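Local coordinates for RagB/SusD domain protein (PDB 5J5U), which binds chitin and, as a SusD-like protein of a chitin utilization locus, probably captures chitin chains at the outer membrane, at residues Val109-Ala112 with Gln113-Thr116; Asn99-Ala102 with Val103-Met107; Ala71-Arg74 with Asn75-Asn79; Asp30-Tyr33 with Gln34-Asn38. All blocks are in the same frame, centred on the assembly; numbering follows the deposited sequence.

Contact 1: Val109-Ala112 with Gln113-Thr116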
loop_
_atom_site.group_PDB
_atom_site.type_symbol
_atom_site.label_atom_id
_atom_site.label_comp_id
_atom_site.label_asym_id
_atom_site.label_seq_id
_atom_site.Cartn_x
_atom_site.Cartn_y
_atom_site.Cartn_z
ATOM N N VAL A 109 -8.190 3.120 12.035
ATOM C CA VAL A 109 -7.024 2.247 11.946
ATOM C C VAL A 109 -6.388 2.424 10.558
ATOM O O VAL A 109 -5.187 2.630 10.445
ATOM C CB VAL A 109 -7.384 0.768 12.235
ATOM C CG1 VAL A 109 -6.174 -0.134 12.010
ATOM C CG2 VAL A 109 -7.905 0.616 13.674
ATOM N N MET A 110 -7.205 2.409 9.514
ATOM C CA MET A 110 -6.701 2.548 8.157
ATOM C C MET A 110 -5.965 3.873 7.957
ATOM O O MET A 110 -4.879 3.908 7.365
ATOM C CB MET A 110 -7.852 2.433 7.160
ATOM C CG MET A 110 -8.452 1.035 7.083
ATOM S SD MET A 110 -9.931 0.952 6.035
ATOM C CE MET A 110 -9.191 0.965 4.408
ATOM N N VAL A 111 -6.543 4.951 8.474
ATOM C CA VAL A 111 -5.880 6.246 8.454
ATOM C C VAL A 111 -4.503 6.167 9.154
ATOM O O VAL A 111 -3.502 6.586 8.579
ATOM C CB VAL A 111 -6.762 7.363 9.138
ATOM C CG1 VAL A 111 -5.959 8.648 9.414
ATOM C CG2 VAL A 111 -8.057 7.671 8.337
ATOM N N ALA A 112 -4.443 5.593 10.356
ATOM C CA ALA A 112 -3.233 5.723 11.195
ATOM C C ALA A 112 -2.144 4.698 10.855
ATOM O O ALA A 112 -0.944 4.942 11.045
ATOM C CB ALA A 112 -3.604 5.606 12.667
ATOM N N GLN A 113 -2.588 3.539 10.369
ATOM C CA GLN A 113 -1.699 2.449 9.988
ATOM C C GLN A 113 -0.629 2.870 8.960
ATOM O O GLN A 113 0.544 2.513 9.095
ATOM C CB GLN A 113 -2.525 1.272 9.449
ATOM C CG GLN A 113 -1.709 0.167 8.834
ATOM C CD GLN A 113 -1.794 0.168 7.310
ATOM O OE1 GLN A 113 -2.894 0.061 6.736
ATOM N NE2 GLN A 113 -0.627 0.284 6.639
ATOM N N ARG A 114 -1.035 3.581 7.919
ATOM C CA ARG A 114 -0.053 4.074 6.965
ATOM C C ARG A 114 0.960 4.965 7.724
ATOM O O ARG A 114 2.195 4.788 7.603
ATOM C CB ARG A 114 -0.747 4.829 5.815
ATOM C CG ARG A 114 -1.684 3.922 4.934
ATOM C CD ARG A 114 -2.830 4.692 4.285
ATOM N NE ARG A 114 -3.286 5.782 5.145
ATOM C CZ ARG A 114 -3.798 6.933 4.723
ATOM N NH1 ARG A 114 -3.972 7.159 3.431
ATOM N NH2 ARG A 114 -4.135 7.868 5.608
ATOM N N LEU A 115 0.430 5.841 8.581
ATOM C CA LEU A 115 1.232 6.819 9.301
ATOM C C LEU A 115 2.373 6.172 10.103
ATOM O O LEU A 115 3.554 6.467 9.860
ATOM C CB LEU A 115 0.337 7.664 10.218
ATOM C CG LEU A 115 0.934 8.955 10.791
ATOM C CD1 LEU A 115 1.378 9.888 9.686
ATOM C CD2 LEU A 115 -0.098 9.652 11.641
ATOM N N THR A 116 2.026 5.268 11.020
ATOM C CA THR A 116 3.038 4.654 11.881
ATOM C C THR A 116 3.971 3.832 10.983
ATOM O O THR A 116 5.210 3.891 11.123
ATOM C CB THR A 116 2.396 3.809 13.039
ATOM O OG1 THR A 116 3.410 3.225 13.862
ATOM C CG2 THR A 116 1.399 2.728 12.522
HETATM O O HOH W 1 -4.389 1.480 5.266
#

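Contact 2: Asn99-Ala102 with Val103-Met107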
loop_
_atom_site.group_PDB
_atom_site.type_symbol
_atom_site.label_atom_id
_atom_site.label_comp_id
_atom_site.label_asym_id
_atom_site.label_seq_id
_atom_site.Cartn_x
_atom_site.Cartn_y
_atom_site.Cartn_z
ATOM N N ASN A 99 -23.142 1.256 14.881
ATOM C CA ASN A 99 -22.568 0.811 13.621
ATOM C C ASN A 99 -21.684 1.866 12.977
ATOM O O ASN A 99 -20.684 1.534 12.336
ATOM C CB ASN A 99 -23.664 0.391 12.647
ATOM C CG ASN A 99 -24.151 -1.018 12.905
ATOM O OD1 ASN A 99 -23.484 -1.810 13.581
ATOM N ND2 ASN A 99 -25.321 -1.343 12.365
ATOM N N MET A 100 -22.035 3.135 13.163
ATOM C CA MET A 100 -21.200 4.198 12.626
ATOM C C MET A 100 -19.937 4.284 13.465
ATOM O O MET A 100 -18.834 4.392 12.931
ATOM C CB MET A 100 -21.917 5.537 12.616
ATOM C CG MET A 100 -21.162 6.599 11.845
ATOM S SD MET A 100 -21.576 6.643 10.086
ATOM C CE MET A 100 -23.278 7.219 10.197
ATOM N N ASN A 101 -20.120 4.216 14.782
ATOM C CA ASN A 101 -19.018 4.268 15.725
ATOM C C ASN A 101 -17.973 3.208 15.399
ATOM O O ASN A 101 -16.776 3.461 15.462
ATOM C CB ASN A 101 -19.540 4.096 17.152
ATOM C CG ASN A 101 -18.447 4.170 18.190
ATOM O OD1 ASN A 101 -17.909 3.146 18.609
ATOM N ND2 ASN A 101 -18.123 5.385 18.630
ATOM N N ALA A 102 -18.439 2.023 15.049
ATOM C CA ALA A 102 -17.537 0.948 14.683
ATOM C C ALA A 102 -16.839 1.276 13.353
ATOM O O ALA A 102 -15.606 1.142 13.234
ATOM C CB ALA A 102 -18.289 -0.375 14.596
ATOM N N VAL A 103 -17.619 1.733 12.370
ATOM C CA VAL A 103 -17.066 2.039 11.055
ATOM C C VAL A 103 -15.949 3.091 11.188
ATOM O O VAL A 103 -14.821 2.892 10.719
ATOM C CB VAL A 103 -18.173 2.519 10.078
ATOM C CG1 VAL A 103 -17.572 3.231 8.884
ATOM C CG2 VAL A 103 -19.021 1.335 9.609
ATOM N N ALA A 104 -16.263 4.184 11.874
ATOM C CA ALA A 104 -15.293 5.212 12.126
ATOM C C ALA A 104 -14.040 4.620 12.759
ATOM O O ALA A 104 -12.932 4.959 12.354
ATOM C CB ALA A 104 -15.883 6.286 13.007
ATOM N N LYS A 105 -14.205 3.721 13.724
ATOM C CA LYS A 105 -13.033 3.146 14.405
ATOM C C LYS A 105 -12.171 2.348 13.422
ATOM O O LYS A 105 -10.924 2.458 13.438
ATOM C CB LYS A 105 -13.450 2.267 15.593
ATOM C CG LYS A 105 -13.553 3.049 16.908
ATOM C CD LYS A 105 -14.023 2.185 18.069
ATOM C CE LYS A 105 -15.309 1.464 17.716
ATOM N NZ LYS A 105 -15.917 0.795 18.880
ATOM N N ILE A 106 -12.836 1.579 12.550
ATOM C CA ILE A 106 -12.134 0.843 11.503
ATOM C C ILE A 106 -11.419 1.859 10.609
ATOM O O ILE A 106 -10.226 1.718 10.327
ATOM C CB ILE A 106 -13.096 -0.055 10.690
ATOM C CG1 ILE A 106 -13.697 -1.123 11.599
ATOM C CG2 ILE A 106 -12.376 -0.779 9.579
ATOM C CD1 ILE A 106 -14.797 -1.897 10.955
ATOM N N MET A 107 -12.133 2.926 10.239
ATOM C CA MET A 107 -11.518 3.964 9.435
ATOM C C MET A 107 -10.249 4.431 10.137
ATOM O O MET A 107 -9.198 4.555 9.497
ATOM C CB MET A 107 -12.463 5.151 9.213
ATOM C CG MET A 107 -13.543 4.913 8.186
ATOM S SD MET A 107 -12.933 4.644 6.518
ATOM C CE MET A 107 -12.156 6.200 6.117
#

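Contact 3: Ala71-Arg74 with Asn75-Asn79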
loop_
_atom_site.group_PDB
_atom_site.type_symbol
_atom_site.label_atom_id
_atom_site.label_comp_id
_atom_site.label_asym_id
_atom_site.label_seq_id
_atom_site.Cartn_x
_atom_site.Cartn_y
_atom_site.Cartn_z
ATOM N N ALA A 71 5.002 14.952 3.715
ATOM C CA ALA A 71 3.663 15.158 3.146
ATOM C C ALA A 71 2.545 14.274 3.768
ATOM O O ALA A 71 1.454 14.770 4.096
ATOM C CB ALA A 71 3.717 14.941 1.645
ATOM N N LEU A 72 2.802 12.969 3.905
ATOM C CA LEU A 72 1.850 12.081 4.587
ATOM C C LEU A 72 1.563 12.586 6.021
ATOM O O LEU A 72 0.408 12.746 6.403
ATOM C CB LEU A 72 2.377 10.642 4.632
ATOM C CG LEU A 72 1.454 9.547 5.175
ATOM C CD1 LEU A 72 0.278 9.365 4.244
ATOM C CD2 LEU A 72 2.199 8.234 5.354
ATOM N N TRP A 73 2.619 12.849 6.797
ATOM C CA TRP A 73 2.460 13.375 8.151
ATOM C C TRP A 73 1.534 14.601 8.204
ATOM O O TRP A 73 0.497 14.611 8.883
ATOM C CB TRP A 73 3.822 13.739 8.707
ATOM C CG TRP A 73 3.820 14.370 10.066
ATOM C CD1 TRP A 73 3.518 15.664 10.375
ATOM C CD2 TRP A 73 4.196 13.739 11.296
ATOM N NE1 TRP A 73 3.656 15.868 11.729
ATOM C CE2 TRP A 73 4.089 14.708 12.313
ATOM C CE3 TRP A 73 4.614 12.446 11.634
ATOM C CZ2 TRP A 73 4.378 14.428 13.638
ATOM C CZ3 TRP A 73 4.897 12.166 12.949
ATOM C CH2 TRP A 73 4.775 13.160 13.939
ATOM N N ARG A 74 1.928 15.618 7.454
ATOM C CA ARG A 74 1.239 16.892 7.460
ATOM C C ARG A 74 -0.228 16.760 7.069
ATOM O O ARG A 74 -1.095 17.337 7.732
ATOM C CB ARG A 74 1.935 17.860 6.523
ATOM C CG ARG A 74 1.079 19.037 6.140
ATOM C CD ARG A 74 1.771 19.865 5.077
ATOM N NE ARG A 74 1.174 21.198 4.978
ATOM C CZ ARG A 74 0.175 21.516 4.159
ATOM N NH1 ARG A 74 -0.345 20.601 3.340
ATOM N NH2 ARG A 74 -0.300 22.758 4.154
ATOM N N ASN A 75 -0.523 15.969 6.034
ATOM C CA ASN A 75 -1.895 15.934 5.561
ATOM C C ASN A 75 -2.780 14.990 6.356
ATOM O O ASN A 75 -3.981 15.253 6.542
ATOM C CB ASN A 75 -1.953 15.600 4.075
ATOM C CG ASN A 75 -1.774 16.845 3.205
ATOM O OD1 ASN A 75 -1.100 17.797 3.596
ATOM N ND2 ASN A 75 -2.444 16.874 2.072
ATOM N N VAL A 76 -2.210 13.910 6.860
ATOM C CA VAL A 76 -2.991 13.062 7.743
ATOM C C VAL A 76 -3.372 13.836 9.023
ATOM O O VAL A 76 -4.530 13.831 9.418
ATOM C CB VAL A 76 -2.242 11.747 8.107
ATOM C CG1 VAL A 76 -2.828 11.128 9.358
ATOM C CG2 VAL A 76 -2.308 10.771 6.949
ATOM N N TYR A 77 -2.432 14.545 9.635
ATOM C CA TYR A 77 -2.808 15.262 10.838
ATOM C C TYR A 77 -3.691 16.480 10.545
ATOM O O TYR A 77 -4.553 16.812 11.347
ATOM C CB TYR A 77 -1.569 15.675 11.629
ATOM C CG TYR A 77 -0.947 14.494 12.331
ATOM C CD1 TYR A 77 -1.670 13.757 13.271
ATOM C CD2 TYR A 77 0.345 14.095 12.042
ATOM C CE1 TYR A 77 -1.099 12.662 13.918
ATOM C CE2 TYR A 77 0.911 13.003 12.671
ATOM C CZ TYR A 77 0.188 12.287 13.596
ATOM O OH TYR A 77 0.776 11.203 14.201
ATOM N N ALA A 78 -3.498 17.151 9.413
ATOM C CA ALA A 78 -4.343 18.304 9.104
ATOM C C ALA A 78 -5.786 17.911 8.742
ATOM O O ALA A 78 -6.741 18.536 9.206
ATOM C CB ALA A 78 -3.727 19.119 7.994
ATOM N N ASN A 79 -5.962 16.847 7.966
ATOM C CA ASN A 79 -7.271 16.579 7.368
ATOM C C ASN A 79 -8.008 15.382 7.940
ATOM O O ASN A 79 -9.214 15.461 8.153
ATOM C CB ASN A 79 -7.144 16.371 5.850
ATOM C CG ASN A 79 -6.588 17.594 5.136
ATOM O OD1 ASN A 79 -6.857 18.732 5.537
ATOM N ND2 ASN A 79 -5.808 17.366 4.069
#

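Contact 4: Asp30-Tyr33 with Gln34-Asn38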
loop_
_atom_site.group_PDB
_atom_site.type_symbol
_atom_site.label_atom_id
_atom_site.label_comp_id
_atom_site.label_asym_id
_atom_site.label_seq_id
_atom_site.Cartn_x
_atom_site.Cartn_y
_atom_site.Cartn_z
ATOM N N ASP A 30 -6.289 12.844 -2.174
ATOM C CA ASP A 30 -5.306 13.862 -1.807
ATOM C C ASP A 30 -4.057 13.598 -2.648
ATOM O O ASP A 30 -3.230 12.743 -2.313
ATOM C CB ASP A 30 -4.975 13.826 -0.308
ATOM C CG ASP A 30 -4.198 15.060 0.148
ATOM O OD1 ASP A 30 -3.644 15.773 -0.720
ATOM O OD2 ASP A 30 -4.104 15.285 1.376
ATOM N N GLY A 31 -3.963 14.308 -3.768
ATOM C CA GLY A 31 -2.877 14.127 -4.709
ATOM C C GLY A 31 -1.558 14.550 -4.106
ATOM O O GLY A 31 -0.496 14.100 -4.549
ATOM N N TYR A 32 -1.634 15.411 -3.091
ATOM C CA TYR A 32 -0.439 15.918 -2.433
ATOM C C TYR A 32 0.427 14.783 -1.852
ATOM O O TYR A 32 1.633 14.764 -2.099
ATOM C CB TYR A 32 -0.811 16.936 -1.341
ATOM C CG TYR A 32 0.382 17.631 -0.734
ATOM C CD1 TYR A 32 0.886 17.248 0.505
ATOM C CD2 TYR A 32 1.029 18.658 -1.417
ATOM C CE1 TYR A 32 1.990 17.882 1.049
ATOM C CE2 TYR A 32 2.127 19.290 -0.886
ATOM C CZ TYR A 32 2.608 18.895 0.340
ATOM O OH TYR A 32 3.705 19.523 0.874
ATOM N N TYR A 33 -0.141 13.824 -1.122
ATOM C CA TYR A 33 0.739 12.752 -0.621
ATOM C C TYR A 33 0.671 11.474 -1.423
ATOM O O TYR A 33 1.532 10.613 -1.257
ATOM C CB TYR A 33 0.503 12.428 0.867
ATOM C CG TYR A 33 -0.788 11.775 1.268
ATOM C CD1 TYR A 33 -1.032 10.432 1.021
ATOM C CD2 TYR A 33 -1.750 12.495 1.967
ATOM C CE1 TYR A 33 -2.241 9.818 1.428
ATOM C CE2 TYR A 33 -2.938 11.910 2.384
ATOM C CZ TYR A 33 -3.178 10.580 2.116
ATOM O OH TYR A 33 -4.354 10.024 2.541
ATOM N N GLN A 34 -0.329 11.327 -2.285
ATOM C CA GLN A 34 -0.293 10.208 -3.228
ATOM C C GLN A 34 0.886 10.389 -4.157
ATOM O O GLN A 34 1.578 9.427 -4.513
ATOM C CB GLN A 34 -1.590 10.103 -4.047
ATOM C CG GLN A 34 -2.786 9.657 -3.254
ATOM C CD GLN A 34 -2.658 8.221 -2.752
ATOM O OE1 GLN A 34 -1.893 7.408 -3.292
ATOM N NE2 GLN A 34 -3.405 7.912 -1.706
ATOM N N HIS A 35 1.122 11.633 -4.547
ATOM C CA HIS A 35 2.233 11.919 -5.433
ATOM C C HIS A 35 3.561 11.711 -4.686
ATOM O O HIS A 35 4.494 11.093 -5.208
ATOM C CB HIS A 35 2.121 13.362 -5.976
ATOM C CG HIS A 35 3.025 13.654 -7.132
ATOM N ND1 HIS A 35 3.142 14.911 -7.688
ATOM C CD2 HIS A 35 3.849 12.849 -7.849
ATOM C CE1 HIS A 35 4.009 14.872 -8.685
ATOM N NE2 HIS A 35 4.452 13.633 -8.805
ATOM N N ARG A 36 3.645 12.220 -3.460
ATOM C CA ARG A 36 4.929 12.259 -2.762
ATOM C C ARG A 36 5.242 10.961 -1.979
ATOM O O ARG A 36 6.352 10.444 -2.041
ATOM C CB ARG A 36 4.962 13.471 -1.832
ATOM C CG ARG A 36 5.034 14.801 -2.582
ATOM C CD ARG A 36 4.602 16.000 -1.710
ATOM N NE ARG A 36 4.762 17.264 -2.441
ATOM C CZ ARG A 36 3.916 17.706 -3.370
ATOM N NH1 ARG A 36 2.837 16.999 -3.676
ATOM N NH2 ARG A 36 4.149 18.846 -4.000
ATOM N N THR A 37 4.257 10.410 -1.281
ATOM C CA THR A 37 4.516 9.255 -0.430
ATOM C C THR A 37 4.294 7.929 -1.140
ATOM O O THR A 37 5.058 6.993 -0.946
ATOM C CB THR A 37 3.632 9.274 0.828
ATOM O OG1 THR A 37 3.620 10.590 1.376
ATOM C CG2 THR A 37 4.192 8.314 1.864
ATOM N N ASN A 38 3.249 7.859 -1.957
ATOM C CA ASN A 38 2.924 6.652 -2.724
ATOM C C ASN A 38 3.806 6.540 -3.974
ATOM O O ASN A 38 4.642 5.615 -4.084
ATOM C CB ASN A 38 1.419 6.664 -3.099
ATOM C CG ASN A 38 0.953 5.418 -3.893
ATOM O OD1 ASN A 38 1.726 4.517 -4.240
ATOM N ND2 ASN A 38 -0.341 5.388 -4.184
HETATM O O HOH W 2 -5.113 10.504 -0.803
#

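Contact 1: Val109-Ala112 with Gln113-Thr116
R114 sends its CG away from its own carbonyl carbon (chi1 -64°), and a sharp bend at chi3 (-33°) then folds the guanidinium back along the helix onto the carbonyls of M110 and V111. The NH2 group donates to V111 O at 3.3 Å; it lies in the carbonyl plane on a lone pair, and V111 O in turn sits at the edge of the guanidinium, within its plane. NE is 3.3 Å from M110 O. The group has further partners: NH2 pairs with E80 in a salt bridge and NH1 is hydrogen-bonded to Y33 OH. A leucine in place of R114 would probably leave E80 without its buried counter-charge and V111 O without its side-chain donor. All this takes place on helix 98-119, part of the helical, TPR-clan framework of the SusD-like family. Its main-chain bonds here include Q113 N to V109 O at 2.8 Å and T116 N to A112 O at 3.0 Å. Q113 swings its chain to the side of the helix facing helix 178-195, where a water bridges M110 O (3.2 Å) and Q113 OE1. OE1 also accepts from R191, and NE2 donates to E417 and D117. T116 rests CG2 3.5 Å from A112 O, while its OG1 bonds to G120 O and to Q143.

Contact 2: Asn99-Ala102 with Val103-Met107
N101 and K105 form an i to i+4 side-chain pair on helix 98-119, one of the helices that build the SusD-like fold. Backbone bonds carry the turn: A104 N meets M100 O at 2.8 Å in a nearly straight bond, I106 N reaches A102 O at 2.9 Å, and V103 N and K105 N bond to N99 O and N101 O. The polar side-chain contact is slighter. N101 holds CG anti to its backbone N (chi1 -179°), and K105, bent at chi3 (-53°), crosses it at a slant to bring NZ within 3.1 Å of N101 OD1, a weak hydrogen bond. Both ends have a stronger partner in Q160, whose OE1 takes NZ and whose NE2 gives to OD1, closing a three-residue polar cluster. A methionine at K105 would probably leave Q160 OE1 without its charged donor and cost N101 OD1 its weak bond from NZ. Apolar side chains pack outward: A104 lies on I87 and I88 of helix 66-90, V103 on W181 and I106 on A185 of helix 178-195. Close to the backbone, V103 CG2 sits beside N99 O at 3.2 Å, and I106 CG1 lies 3.4 Å from A102 O.

Contact 3: Ala71-Arg74 with Asn75-Asn79
A71 to R74 pass their carbonyls in order to the amides of N75 to A78: four i to i+4 bonds run through this turn of helix 66-90, between a kink at the amides of L72 and W73 and a pi-type widening at 76-79. This helix, of the helical, TPR-clan framework of the SusD-like family, packs against helices 31-45 and 98-119. The dominant side-chain pair is W73 with Y77, a T-shaped (edge-to-face) stack. W73 carries its indole with CG anti to the backbone N (chi1 177°), and the CD2-CE2 edge of Y77 comes down on one face. Y77 CE2 stands over the centre of the indole and 3.6 Å from W73 CE2; the indole's five-membered ring and the phenol have centroids 4.8 Å apart and planes at 68°. Y77 CD2 also leans on the backbone, 3.2 Å from W73 O. On the side facing those two helices, the L72 and V76 side chains run alongside each other in the same direction, with CD1 of L72 4.0 Å from CG2 of V76. R74 lies on the solvent side, where its extended chain brings NH1 to N75 OD1 at 2.9 Å in a weak, bent bond. N75 ND2 turns to D30 OD2 in a probable hydrogen bond of doubtful length. Y119 sets its ring edge-to-face with W73 and accepts from W73 N at its OH. The T-shaped geometry directs the weakly positive C-H edge of Y77 at the electron-rich indole, which probably limits the ring's turning, while the OH bond to P123 O fixes where its far end lies.

Contact 4: Asp30-Tyr33 with Gln34-Asn38
Y32 and R36 stack on the partly exposed flank of helix 31-45, just past D30, which is its N-cap: D30 OD1 accepts from Y32 N at 3.1 Å. The guanidinium of R36 lies flat on the ring of Y32, planes 19° apart and centres 4.0 Å apart, and CD of R36 adds a CH-pi contact near the ring centre. The same guanidinium turns its edge to the backbone: NH1 donates to Y32 O at 3.0 Å, in the carbonyl plane and on a lone pair. A salt bridge from NE to E67 of helix 66-90 probably helps keep the group flat against the ring. H35, also partly exposed, leaves in another direction, toward D254.

Y33, Q34, T37 and N38, by contrast, are enclosed by the protein. With chi1 at 69°, the ring of Y33 folds over its own backbone, CD1 lying 3.5 Å from Q34 N, and packs on L72 of helix 66-90; its OH is bound by E80. Y33 O takes T37 N at 2.7 Å and, weakly, N38 N, the mark of a turn widening toward pi geometry. A water joins D30 N to Q34 NE2. At the other end of that amide, Q34 OE1 receives N38 ND2 at 2.7 Å almost in line with its C=O, with OE1 in the plane of the N38 amide.

In the fold
From the N terminus the chain meets contact 4 at the start of helix 31-45, contact 3 on helix 66-90, then contacts 2 and 1 in turn on helix 98-119. Each is local to one helix, so none closes a long loop, and they run in series without nesting or crossing. Spatial ties come between helices instead. Contacts 3 and 4, centres about 10 Å apart, meet where A71 and L72 pack on Y32, R36 and T37. Contacts 1 and 3 join through L115 and R114 against W73, V76 and Y77. Contacts 1 and 4 meet at R114 and Y33, probably by a hydrogen bond. Contact 2 lies earlier on the same helix as contact 1, farther from the centre of the chain.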